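LAO/AO transport system kinase (Escherichia coli, PDB 2P67) belongs to the MeaB family of the P-loop NTPase clan and is built round a parallel beta sheet flanked by helices. Local coordinates at residues T56-A67 and M169-I178; I188-I199 and M218-K229. All coordinates share one frame; numbering follows the deposited sequence.

Contact 1 of 2, residues T56-A67 and M169-I178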
loop_
_atom_site.group_PDB
_atom_site.type_symbol
_atom_site.label_atom_id
_atom_site.label_comp_id
_atom_site.label_asym_id
_atom_site.label_seq_id
_atom_site.Cartn_x
_atom_site.Cartn_y
_atom_site.Cartn_z
ATOM N N THR A 56 1.332 27.149 -8.082
ATOM C CA THR A 56 2.759 26.856 -8.091
ATOM C C THR A 56 2.923 25.396 -8.540
ATOM O O THR A 56 2.206 24.515 -8.069
ATOM C CB THR A 56 3.341 27.056 -6.682
ATOM O OG1 THR A 56 3.169 28.426 -6.292
ATOM C CG2 THR A 56 4.834 26.686 -6.633
ATOM N N LEU A 57 3.846 25.154 -9.469
ATOM C CA LEU A 57 4.196 23.782 -9.830
ATOM C C LEU A 57 5.003 23.162 -8.678
ATOM O O LEU A 57 6.079 23.663 -8.332
ATOM C CB LEU A 57 4.999 23.763 -11.133
ATOM C CG LEU A 57 5.523 22.405 -11.633
ATOM C CD1 LEU A 57 4.399 21.392 -11.869
ATOM C CD2 LEU A 57 6.399 22.589 -12.860
ATOM N N ARG A 58 4.469 22.091 -8.100
ATOM C CA ARG A 58 5.094 21.419 -6.949
ATOM C C ARG A 58 5.794 20.165 -7.454
ATOM O O ARG A 58 5.147 19.255 -7.988
ATOM C CB ARG A 58 4.026 21.045 -5.924
ATOM C CG ARG A 58 3.241 22.254 -5.361
ATOM C CD ARG A 58 1.887 21.795 -4.795
ATOM N NE ARG A 58 1.996 20.892 -3.641
ATOM C CZ ARG A 58 1.916 21.270 -2.360
ATOM N NH1 ARG A 58 1.785 22.565 -2.021
ATOM N NH2 ARG A 58 2.002 20.352 -1.399
ATOM N N LEU A 59 7.111 20.138 -7.318
ATOM C CA LEU A 59 7.890 18.983 -7.759
ATOM C C LEU A 59 8.506 18.235 -6.588
ATOM O O LEU A 59 8.979 18.862 -5.625
ATOM C CB LEU A 59 9.019 19.434 -8.702
ATOM C CG LEU A 59 8.607 20.220 -9.950
ATOM C CD1 LEU A 59 9.857 20.631 -10.745
ATOM C CD2 LEU A 59 7.652 19.416 -10.829
ATOM N N GLY A 60 8.541 16.903 -6.680
ATOM C CA GLY A 60 9.282 16.113 -5.717
ATOM C C GLY A 60 10.464 15.487 -6.413
ATOM O O GLY A 60 10.343 14.967 -7.548
ATOM N N VAL A 61 11.607 15.520 -5.736
ATOM C CA VAL A 61 12.824 14.942 -6.284
ATOM C C VAL A 61 13.484 14.066 -5.201
ATOM O O VAL A 61 13.836 14.562 -4.135
ATOM C CB VAL A 61 13.834 16.029 -6.804
ATOM C CG1 VAL A 61 15.138 15.380 -7.233
ATOM C CG2 VAL A 61 13.238 16.895 -7.959
ATOM N N THR A 62 13.634 12.773 -5.468
ATOM C CA THR A 62 14.445 11.928 -4.587
ATOM C C THR A 62 15.712 11.470 -5.313
ATOM O O THR A 62 15.742 11.369 -6.532
ATOM C CB THR A 62 13.666 10.709 -4.010
ATOM O OG1 THR A 62 13.222 9.830 -5.073
ATOM C CG2 THR A 62 12.484 11.168 -3.198
ATOM N N GLY A 63 16.775 11.224 -4.560
ATOM C CA GLY A 63 17.962 10.631 -5.161
ATOM C C GLY A 63 18.495 9.564 -4.239
ATOM O O GLY A 63 18.521 9.757 -3.024
ATOM N N THR A 64 18.894 8.428 -4.809
ATOM C CA THR A 64 19.580 7.397 -4.034
ATOM C C THR A 64 21.006 7.874 -3.725
ATOM O O THR A 64 21.528 8.760 -4.416
ATOM C CB THR A 64 19.606 6.038 -4.781
ATOM O OG1 THR A 64 20.187 6.213 -6.080
ATOM C CG2 THR A 64 18.196 5.476 -4.932
ATOM N N PRO A 65 21.633 7.324 -2.668
ATOM C CA PRO A 65 23.049 7.644 -2.443
ATOM C C PRO A 65 23.892 7.378 -3.697
ATOM O O PRO A 65 23.821 6.284 -4.284
ATOM C CB PRO A 65 23.441 6.703 -1.298
ATOM C CG PRO A 65 22.139 6.467 -0.559
ATOM C CD PRO A 65 21.095 6.417 -1.638
ATOM N N GLY A 66 24.650 8.395 -4.115
ATOM C CA GLY A 66 25.509 8.319 -5.301
ATOM C C GLY A 66 24.828 8.670 -6.616
ATOM O O GLY A 66 25.439 8.540 -7.683
ATOM N N ALA A 67 23.573 9.129 -6.543
ATOM C CA ALA A 67 22.769 9.418 -7.745
ATOM C C ALA A 67 23.011 10.814 -8.331
ATOM O O ALA A 67 22.502 11.126 -9.418
ATOM C CB ALA A 67 21.275 9.207 -7.468
ATOM N N MET A 169 2.730 14.685 -1.673
ATOM C CA MET A 169 2.583 16.136 -1.551
ATOM C C MET A 169 2.976 16.945 -2.794
ATOM O O MET A 169 3.120 18.163 -2.714
ATOM C CB MET A 169 3.334 16.652 -0.303
ATOM C CG MET A 169 4.867 16.677 -0.403
ATOM S SD MET A 169 5.654 17.204 1.189
ATOM C CE MET A 169 5.776 15.617 1.921
ATOM N N VAL A 170 3.178 16.290 -3.944
ATOM C CA VAL A 170 3.693 17.018 -5.128
ATOM C C VAL A 170 2.853 16.716 -6.372
ATOM O O VAL A 170 2.141 15.711 -6.404
ATOM C CB VAL A 170 5.197 16.694 -5.424
ATOM C CG1 VAL A 170 6.089 17.125 -4.244
ATOM C CG2 VAL A 170 5.392 15.207 -5.790
ATOM N N ASP A 171 2.941 17.604 -7.358
ATOM C CA ASP A 171 2.235 17.483 -8.637
ATOM C C ASP A 171 2.925 16.444 -9.514
ATOM O O ASP A 171 2.266 15.686 -10.233
ATOM C CB ASP A 171 2.252 18.820 -9.390
ATOM C CG ASP A 171 1.533 19.940 -8.641
ATOM O OD1 ASP A 171 0.612 19.630 -7.844
ATOM O OD2 ASP A 171 1.862 21.123 -8.906
ATOM N N CYS A 172 4.252 16.430 -9.454
ATOM C CA CYS A 172 5.065 15.572 -10.322
ATOM C C CYS A 172 6.259 15.061 -9.531
ATOM O O CYS A 172 7.018 15.867 -8.962
ATOM C CB CYS A 172 5.536 16.339 -11.570
ATOM S SG CYS A 172 6.526 15.316 -12.744
ATOM N N PHE A 173 6.408 13.723 -9.501
ATOM C CA PHE A 173 7.431 13.067 -8.702
ATOM C C PHE A 173 8.540 12.484 -9.577
ATOM O O PHE A 173 8.280 11.632 -10.447
ATOM C CB PHE A 173 6.851 11.976 -7.802
ATOM C CG PHE A 173 7.899 11.295 -6.989
ATOM C CD1 PHE A 173 8.580 11.997 -5.995
ATOM C CD2 PHE A 173 8.292 9.995 -7.276
ATOM C CE1 PHE A 173 9.594 11.379 -5.261
ATOM C CE2 PHE A 173 9.304 9.380 -6.555
ATOM C CZ PHE A 173 9.957 10.070 -5.560
ATOM N N ILE A 174 9.759 12.928 -9.314
ATOM C CA ILE A 174 10.949 12.583 -10.111
ATOM C C ILE A 174 11.967 11.842 -9.239
ATOM O O ILE A 174 12.362 12.329 -8.177
ATOM C CB ILE A 174 11.617 13.834 -10.735
ATOM C CG1 ILE A 174 10.631 14.616 -11.618
ATOM C CG2 ILE A 174 12.867 13.418 -11.550
ATOM C CD1 ILE A 174 10.193 15.946 -11.031
ATOM N N SER A 175 12.395 10.668 -9.690
ATOM C CA SER A 175 13.344 9.867 -8.917
ATOM C C SER A 175 14.668 9.781 -9.657
ATOM O O SER A 175 14.695 9.407 -10.820
ATOM C CB SER A 175 12.797 8.463 -8.668
ATOM O OG SER A 175 13.790 7.626 -8.077
ATOM N N LEU A 176 15.750 10.128 -8.969
ATOM C CA LEU A 176 17.095 9.989 -9.518
ATOM C C LEU A 176 17.702 8.671 -9.099
ATOM O O LEU A 176 17.667 8.283 -7.916
ATOM C CB LEU A 176 17.991 11.148 -9.095
ATOM C CG LEU A 176 18.018 12.261 -10.131
ATOM C CD1 LEU A 176 16.716 13.035 -10.083
ATOM C CD2 LEU A 176 19.206 13.158 -9.855
ATOM N N GLN A 177 18.255 7.989 -10.091
ATOM C CA GLN A 177 18.841 6.665 -9.883
ATOM C C GLN A 177 20.261 6.641 -10.444
ATOM O O GLN A 177 20.611 7.431 -11.312
ATOM C CB GLN A 177 17.994 5.573 -10.548
ATOM C CG GLN A 177 16.539 5.445 -10.039
ATOM C CD GLN A 177 16.408 4.991 -8.572
ATOM O OE1 GLN A 177 17.216 4.212 -8.063
ATOM N NE2 GLN A 177 15.364 5.455 -7.906
ATOM N N ILE A 178 21.081 5.744 -9.916
ATOM C CA ILE A 178 22.411 5.584 -10.467
ATOM C C ILE A 178 22.537 4.267 -11.238
ATOM O O ILE A 178 21.857 3.287 -10.909
ATOM C CB ILE A 178 23.524 5.830 -9.394
ATOM C CG1 ILE A 178 24.773 6.394 -10.068
ATOM C CG2 ILE A 178 23.764 4.586 -8.515
ATOM C CD1 ILE A 178 24.565 7.804 -10.637
HETATM O O HOH W 1 0.549 18.685 -5.148
HETATM O O HOH W 2 15.491 8.235 -5.981
HETATM O O HOH W 3 19.860 4.172 -7.746
#

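Contact 2 of 2, residues I188-I199 and M218-K229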
loop_
_atom_site.group_PDB
_atom_site.type_symbol
_atom_site.label_atom_id
_atom_site.label_comp_id
_atom_site.label_asym_id
_atom_site.label_seq_id
_atom_site.Cartn_x
_atom_site.Cartn_y
_atom_site.Cartn_z
ATOM N N ILE A 188 14.161 -3.585 -8.830
ATOM C CA ILE A 188 13.528 -2.282 -8.688
ATOM C C ILE A 188 12.514 -2.285 -7.536
ATOM O O ILE A 188 11.663 -3.186 -7.448
ATOM C CB ILE A 188 12.794 -1.920 -9.987
ATOM C CG1 ILE A 188 13.787 -1.890 -11.162
ATOM C CG2 ILE A 188 12.040 -0.584 -9.840
ATOM C CD1 ILE A 188 13.170 -1.442 -12.507
ATOM N N LYS A 189 12.581 -1.253 -6.693
ATOM C CA LYS A 189 11.642 -1.099 -5.584
ATOM C C LYS A 189 10.186 -0.923 -6.073
ATOM O O LYS A 189 9.880 -0.020 -6.873
ATOM C CB LYS A 189 12.061 0.099 -4.710
ATOM C CG LYS A 189 13.333 -0.076 -3.932
ATOM C CD LYS A 189 13.743 1.216 -3.180
ATOM C CE LYS A 189 12.609 1.777 -2.330
ATOM N NZ LYS A 189 13.089 2.994 -1.557
ATOM N N LYS A 190 9.276 -1.767 -5.587
ATOM C CA LYS A 190 7.864 -1.651 -5.995
ATOM C C LYS A 190 7.206 -0.320 -5.587
ATOM O O LYS A 190 6.414 0.249 -6.349
ATOM C CB LYS A 190 7.035 -2.857 -5.524
ATOM C CG LYS A 190 7.458 -4.175 -6.177
ATOM C CD LYS A 190 6.598 -5.309 -5.656
ATOM C CE LYS A 190 7.125 -6.666 -6.118
ATOM N NZ LYS A 190 7.695 -7.427 -4.998
ATOM N N GLY A 191 7.579 0.202 -4.421
ATOM C CA GLY A 191 7.055 1.481 -3.942
ATOM C C GLY A 191 7.415 2.608 -4.887
ATOM O O GLY A 191 6.624 3.517 -5.097
ATOM N N LEU A 192 8.601 2.523 -5.485
ATOM C CA LEU A 192 9.013 3.498 -6.493
ATOM C C LEU A 192 8.133 3.415 -7.756
ATOM O O LEU A 192 7.654 4.441 -8.259
ATOM C CB LEU A 192 10.476 3.276 -6.849
ATOM C CG LEU A 192 10.967 4.168 -7.997
ATOM C CD1 LEU A 192 10.790 5.659 -7.588
ATOM C CD2 LEU A 192 12.422 3.795 -8.293
ATOM N N MET A 193 7.897 2.198 -8.244
ATOM C CA MET A 193 6.995 1.999 -9.375
ATOM C C MET A 193 5.602 2.564 -9.110
ATOM O O MET A 193 4.967 3.072 -10.016
ATOM C CB MET A 193 6.931 0.523 -9.787
ATOM C CG MET A 193 8.300 -0.055 -10.248
ATOM S SD MET A 193 8.905 0.711 -11.783
ATOM C CE MET A 193 9.966 2.004 -11.251
ATOM N N GLU A 194 5.137 2.462 -7.865
ATOM C CA GLU A 194 3.826 2.988 -7.481
ATOM C C GLU A 194 3.675 4.492 -7.738
ATOM O O GLU A 194 2.572 4.963 -8.086
ATOM C CB GLU A 194 3.555 2.707 -6.000
ATOM C CG GLU A 194 3.373 1.238 -5.676
ATOM C CD GLU A 194 1.994 0.700 -6.028
ATOM O OE1 GLU A 194 1.139 1.453 -6.552
ATOM O OE2 GLU A 194 1.764 -0.488 -5.763
ATOM N N VAL A 195 4.777 5.230 -7.573
ATOM C CA VAL A 195 4.707 6.703 -7.527
ATOM C C VAL A 195 5.493 7.465 -8.598
ATOM O O VAL A 195 5.211 8.634 -8.834
ATOM C CB VAL A 195 5.110 7.237 -6.124
ATOM C CG1 VAL A 195 4.180 6.655 -5.030
ATOM C CG2 VAL A 195 6.565 6.950 -5.821
ATOM N N ALA A 196 6.479 6.822 -9.243
ATOM C CA ALA A 196 7.342 7.525 -10.202
ATOM C C ALA A 196 6.569 8.136 -11.357
ATOM O O ALA A 196 5.812 7.434 -12.023
ATOM C CB ALA A 196 8.446 6.598 -10.751
ATOM N N ASP A 197 6.746 9.442 -11.583
ATOM C CA ASP A 197 6.254 10.078 -12.823
ATOM C C ASP A 197 7.362 10.148 -13.870
ATOM O O ASP A 197 7.107 10.001 -15.088
ATOM C CB ASP A 197 5.667 11.469 -12.546
ATOM C CG ASP A 197 4.456 11.403 -11.624
ATOM O OD1 ASP A 197 3.637 10.462 -11.784
ATOM O OD2 ASP A 197 4.347 12.256 -10.721
ATOM N N LEU A 198 8.575 10.424 -13.380
ATOM C CA LEU A 198 9.796 10.415 -14.194
ATOM C C LEU A 198 10.925 9.734 -13.419
ATOM O O LEU A 198 11.034 9.902 -12.208
ATOM C CB LEU A 198 10.208 11.853 -14.577
ATOM C CG LEU A 198 9.264 12.540 -15.569
ATOM C CD1 LEU A 198 9.398 14.069 -15.552
ATOM C CD2 LEU A 198 9.480 11.986 -16.975
ATOM N N ILE A 199 11.751 8.948 -14.116
ATOM C CA ILE A 199 12.972 8.404 -13.551
ATOM C C ILE A 199 14.124 9.011 -14.342
ATOM O O ILE A 199 14.047 9.110 -15.580
ATOM C CB ILE A 199 13.076 6.854 -13.678
ATOM C CG1 ILE A 199 11.894 6.174 -12.971
ATOM C CG2 ILE A 199 14.425 6.349 -13.122
ATOM C CD1 ILE A 199 12.004 6.055 -11.487
ATOM N N MET A 218 16.173 -0.818 -18.090
ATOM C CA MET A 218 15.554 -1.659 -17.063
ATOM C C MET A 218 14.335 -0.949 -16.452
ATOM O O MET A 218 13.238 -1.523 -16.392
ATOM C CB MET A 218 16.595 -2.023 -15.979
ATOM C CG MET A 218 16.005 -2.866 -14.837
ATOM S SD MET A 218 17.197 -3.138 -13.501
ATOM C CE MET A 218 17.489 -1.507 -12.889
ATOM N N TYR A 219 14.517 0.300 -16.013
ATOM C CA TYR A 219 13.391 1.086 -15.466
ATOM C C TYR A 219 12.282 1.243 -16.484
ATOM O O TYR A 219 11.094 1.131 -16.162
ATOM C CB TYR A 219 13.860 2.465 -14.965
ATOM C CG TYR A 219 14.573 2.328 -13.654
ATOM C CD1 TYR A 219 13.847 2.208 -12.463
ATOM C CD2 TYR A 219 15.964 2.280 -13.591
ATOM C CE1 TYR A 219 14.490 2.047 -11.242
ATOM C CE2 TYR A 219 16.618 2.113 -12.352
ATOM C CZ TYR A 219 15.846 1.986 -11.193
ATOM O OH TYR A 219 16.441 1.839 -9.966
ATOM N N GLU A 220 12.676 1.483 -17.729
ATOM C CA GLU A 220 11.696 1.645 -18.793
ATOM C C GLU A 220 10.903 0.366 -19.030
ATOM O O GLU A 220 9.685 0.423 -19.248
ATOM C CB GLU A 220 12.374 2.143 -20.077
ATOM C CG GLU A 220 11.411 2.643 -21.130
ATOM C CD GLU A 220 12.154 3.231 -22.313
ATOM O OE1 GLU A 220 12.912 2.476 -22.965
ATOM O OE2 GLU A 220 11.963 4.439 -22.586
ATOM N N SER A 221 11.563 -0.798 -18.978
ATOM C CA SER A 221 10.847 -2.048 -19.149
ATOM C C SER A 221 9.748 -2.149 -18.096
ATOM O O SER A 221 8.587 -2.417 -18.435
ATOM C CB SER A 221 11.788 -3.261 -19.025
ATOM O OG SER A 221 12.780 -3.249 -20.063
ATOM N N ALA A 222 10.106 -1.908 -16.831
ATOM C CA ALA A 222 9.132 -1.983 -15.735
ATOM C C ALA A 222 7.980 -0.981 -15.970
ATOM O O ALA A 222 6.804 -1.328 -15.845
ATOM C CB ALA A 222 9.820 -1.699 -14.397
ATOM N N LEU A 223 8.320 0.244 -16.328
ATOM C CA LEU A 223 7.299 1.303 -16.455
ATOM C C LEU A 223 6.413 1.180 -17.703
ATOM O O LEU A 223 5.305 1.722 -17.741
ATOM C CB LEU A 223 7.952 2.685 -16.345
ATOM C CG LEU A 223 8.465 3.041 -14.939
ATOM C CD1 LEU A 223 9.456 4.234 -14.997
ATOM C CD2 LEU A 223 7.309 3.299 -13.947
ATOM N N HIS A 224 6.903 0.476 -18.725
ATOM C CA HIS A 224 6.086 0.168 -19.888
ATOM C C HIS A 224 5.132 -1.014 -19.647
ATOM O O HIS A 224 4.065 -1.042 -20.210
ATOM C CB HIS A 224 6.984 -0.065 -21.120
ATOM C CG HIS A 224 7.545 1.203 -21.707
ATOM N ND1 HIS A 224 8.234 1.219 -22.898
ATOM C CD2 HIS A 224 7.484 2.494 -21.292
ATOM C CE1 HIS A 224 8.593 2.460 -23.185
ATOM N NE2 HIS A 224 8.154 3.254 -22.226
ATOM N N ILE A 225 5.522 -1.975 -18.808
ATOM C CA ILE A 225 4.754 -3.231 -18.600
ATOM C C ILE A 225 3.679 -3.090 -17.515
ATOM O O ILE A 225 2.575 -3.624 -17.648
ATOM C CB ILE A 225 5.733 -4.403 -18.250
ATOM C CG1 ILE A 225 6.518 -4.839 -19.489
ATOM C CG2 ILE A 225 5.028 -5.587 -17.661
ATOM C CD1 ILE A 225 7.718 -5.806 -19.108
ATOM N N LEU A 226 4.014 -2.368 -16.446
ATOM C CA LEU A 226 3.047 -2.085 -15.358
ATOM C C LEU A 226 1.952 -1.103 -15.742
ATOM O O LEU A 226 2.188 -0.143 -16.490
ATOM C CB LEU A 226 3.757 -1.540 -14.122
ATOM C CG LEU A 226 4.857 -2.457 -13.566
ATOM C CD1 LEU A 226 5.712 -1.763 -12.456
ATOM C CD2 LEU A 226 4.192 -3.765 -13.063
ATOM N N ARG A 227 0.757 -1.337 -15.190
ATOM C CA ARG A 227 -0.375 -0.395 -15.351
ATOM C C ARG A 227 0.054 1.034 -14.986
ATOM O O ARG A 227 0.755 1.240 -13.990
ATOM C CB ARG A 227 -1.532 -0.827 -14.440
ATOM C CG ARG A 227 -2.856 -0.114 -14.749
ATOM C CD ARG A 227 -4.020 -0.968 -14.290
ATOM N NE ARG A 227 -4.068 -2.253 -14.998
ATOM C CZ ARG A 227 -5.041 -3.154 -14.849
ATOM N NH1 ARG A 227 -5.008 -4.296 -15.525
ATOM N NH2 ARG A 227 -6.048 -2.918 -14.016
ATOM N N ARG A 228 -0.379 2.014 -15.790
ATOM C CA ARG A 228 -0.101 3.425 -15.518
ATOM C C ARG A 228 -0.674 3.893 -14.173
ATOM O O ARG A 228 -1.841 3.613 -13.826
ATOM C CB ARG A 228 -0.645 4.314 -16.639
ATOM C CG ARG A 228 0.059 4.112 -17.991
ATOM C CD ARG A 228 -0.603 4.992 -19.047
ATOM N NE ARG A 228 -0.005 4.844 -20.375
ATOM C CZ ARG A 228 -0.292 5.636 -21.415
ATOM N NH1 ARG A 228 -1.161 6.638 -21.272
ATOM N NH2 ARG A 228 0.289 5.438 -22.612
ATOM N N LYS A 229 0.159 4.608 -13.435
ATOM C CA LYS A 229 -0.280 5.333 -12.242
ATOM C C LYS A 229 -1.428 6.306 -12.611
ATOM O O LYS A 229 -2.462 6.381 -11.902
ATOM C CB LYS A 229 0.926 6.081 -11.653
ATOM C CG LYS A 229 0.587 7.123 -10.536
ATOM C CD LYS A 229 1.876 7.907 -10.179
ATOM C CE LYS A 229 1.651 8.953 -9.108
ATOM N NZ LYS A 229 2.856 9.863 -8.947
HETATM O O HOH W 4 14.534 0.941 -7.253
HETATM O O HOH W 5 2.133 13.000 -9.553
#

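Contact 1 of 2, residues T56-A67 and M169-I178
The ring of Phe-173 turns its edge to Thr-62: the methyl CG2 of Thr-62 lies in the ring plane, 3.6 Å from CE1 of Phe-173, and OG1 comes up obliquely beside CZ. The two residues sit on strands 57-63 and 172-177, neighbours inside the parallel sheet of a P-loop NTPase fold; the two strand segments run parallel, their axes 17° apart. Leu-192 and Val-195 of helix 190-195 also pack on this ring. The second flat group, the guanidinium of Arg-58, likewise works through its edge. Its NE and NH2 both grip Met-169 O side-on, from the same face of that carbonyl, with NH2 2.8 Å from Met-169 O; a bend at chi3 (64°) carries the group there, while NH1 pairs with Glu-145.

Gly-60 N to Cys-172 O (2.9 Å) and Leu-176 N to Thr-62 O (2.7 Å) belong to the central rungs of the ladder, with a weak bond at each end, Cys-172 N to Arg-58 O and Thr-64 N to Leu-176 O. Gly-60 has no side chain, which lets Val-170 and Phe-173 close in over its backbone. On the face carrying Leu-59, Val-61, Cys-172, Ile-174 and Leu-176, the contacts are apolar, and Ile-255 of helix 248-264 packs against Leu-59 and Ile-174.

At the Arg-58 end, OD2 of Asp-171 accepts Arg-58 N at 2.9 Å in a nearly straight bond (171°), met from above the carboxylate plane. The same oxygen forms a salt bridge with Arg-272, so this buried carboxylate holds both a backbone N-H and a charge. Gly-63, at the other end, leads into a loop whose pattern is consistent with a Walker A motif. There Gln-177 folds back to donate from NE2 to Ser-175 OG at 2.7 Å, and a water donates to OE1 of Gln-177 from 2.7 Å and itself accepts from Ile-178 N.

Contact 2 of 2, residues I188-I199 and M218-K229
Helix 190-195 and helix 218-225 cross at -60°, the axes of these helical segments pass 10.8 Å apart, and Met-193 and Leu-223 are among the residues that meet between them. Tyr-219 is the hub. Its ring has Ile-188 over one face, where CD1 stands 4.2 Å from the Tyr-219 ring centroid in a CH-pi contact, and Ile-199 over the opposite face, where CG2 lies 4.0 Å above the Tyr-219 ring plane, shifted toward the rim. Leu-192 comes in obliquely with CD2.

In Met-193 the bend at chi2 (-66°) puts SD against Ala-222 CB and Leu-223 CD2, each 3.7 Å away, and the bend at chi3 swings CE to the edge of the Tyr-219 ring. Its CB meets CD1 of Leu-226, just past the helix end. Leu-223 uses its other methyl, CD1, against CG1 of Ile-199, tying the helix to the start of strand 198-201. Ile-188 CD1 also touches CG of Met-218, the two side chains reaching tip to tip.

The polar part lies at the far end, where Lys-229 stretches fully extended past Glu-194. Its NZ donates to Val-195 O at 2.7 Å and forms a salt bridge with Asp-197 at 3.0 Å from OD1, approached on the syn side but tilted out of the carboxylate plane; a water joins NZ to OD2 of Asp-197, which also accepts from Phe-173 N of strand 172-177. The charged tip is therefore held by a backbone carbonyl and a carboxylate together. Ile-188 packs on Ile-225 of the second subunit and Arg-227 O accepts from its Lys-190 NZ, so this contact forms part of the subunit interface. Here helix 209-225 packs on the sheet as the connecting helix of a beta-alpha-beta unit, between strands 198-201 and 236-239 of the P-loop NTPase fold.

Contacts 1 and 2 follow each other along the chain and lie with centres about 14 Å apart, joined through neighbouring strands 172-177 and 198-201 of one sheet. The seam combines a strand-to-strand backbone pair with a side-chain acceptor: Ser-175 N lies 3.0 Å from Leu-198 O, and Phe-173 N lies 2.8 Å from Asp-197 OD2, both probable hydrogen bonds. Asp-197 thus serves both contacts, its OD2 accepting from Phe-173 N while the carboxylate pairs with Lys-229. The sodium ion, bound at Arg-272 and Ser-276, lies on the side of contact 1, about 5 Å from the side chain of Arg-58 but about 13 Å from that of Lys-229. Contact 2 instead reaches the second subunit.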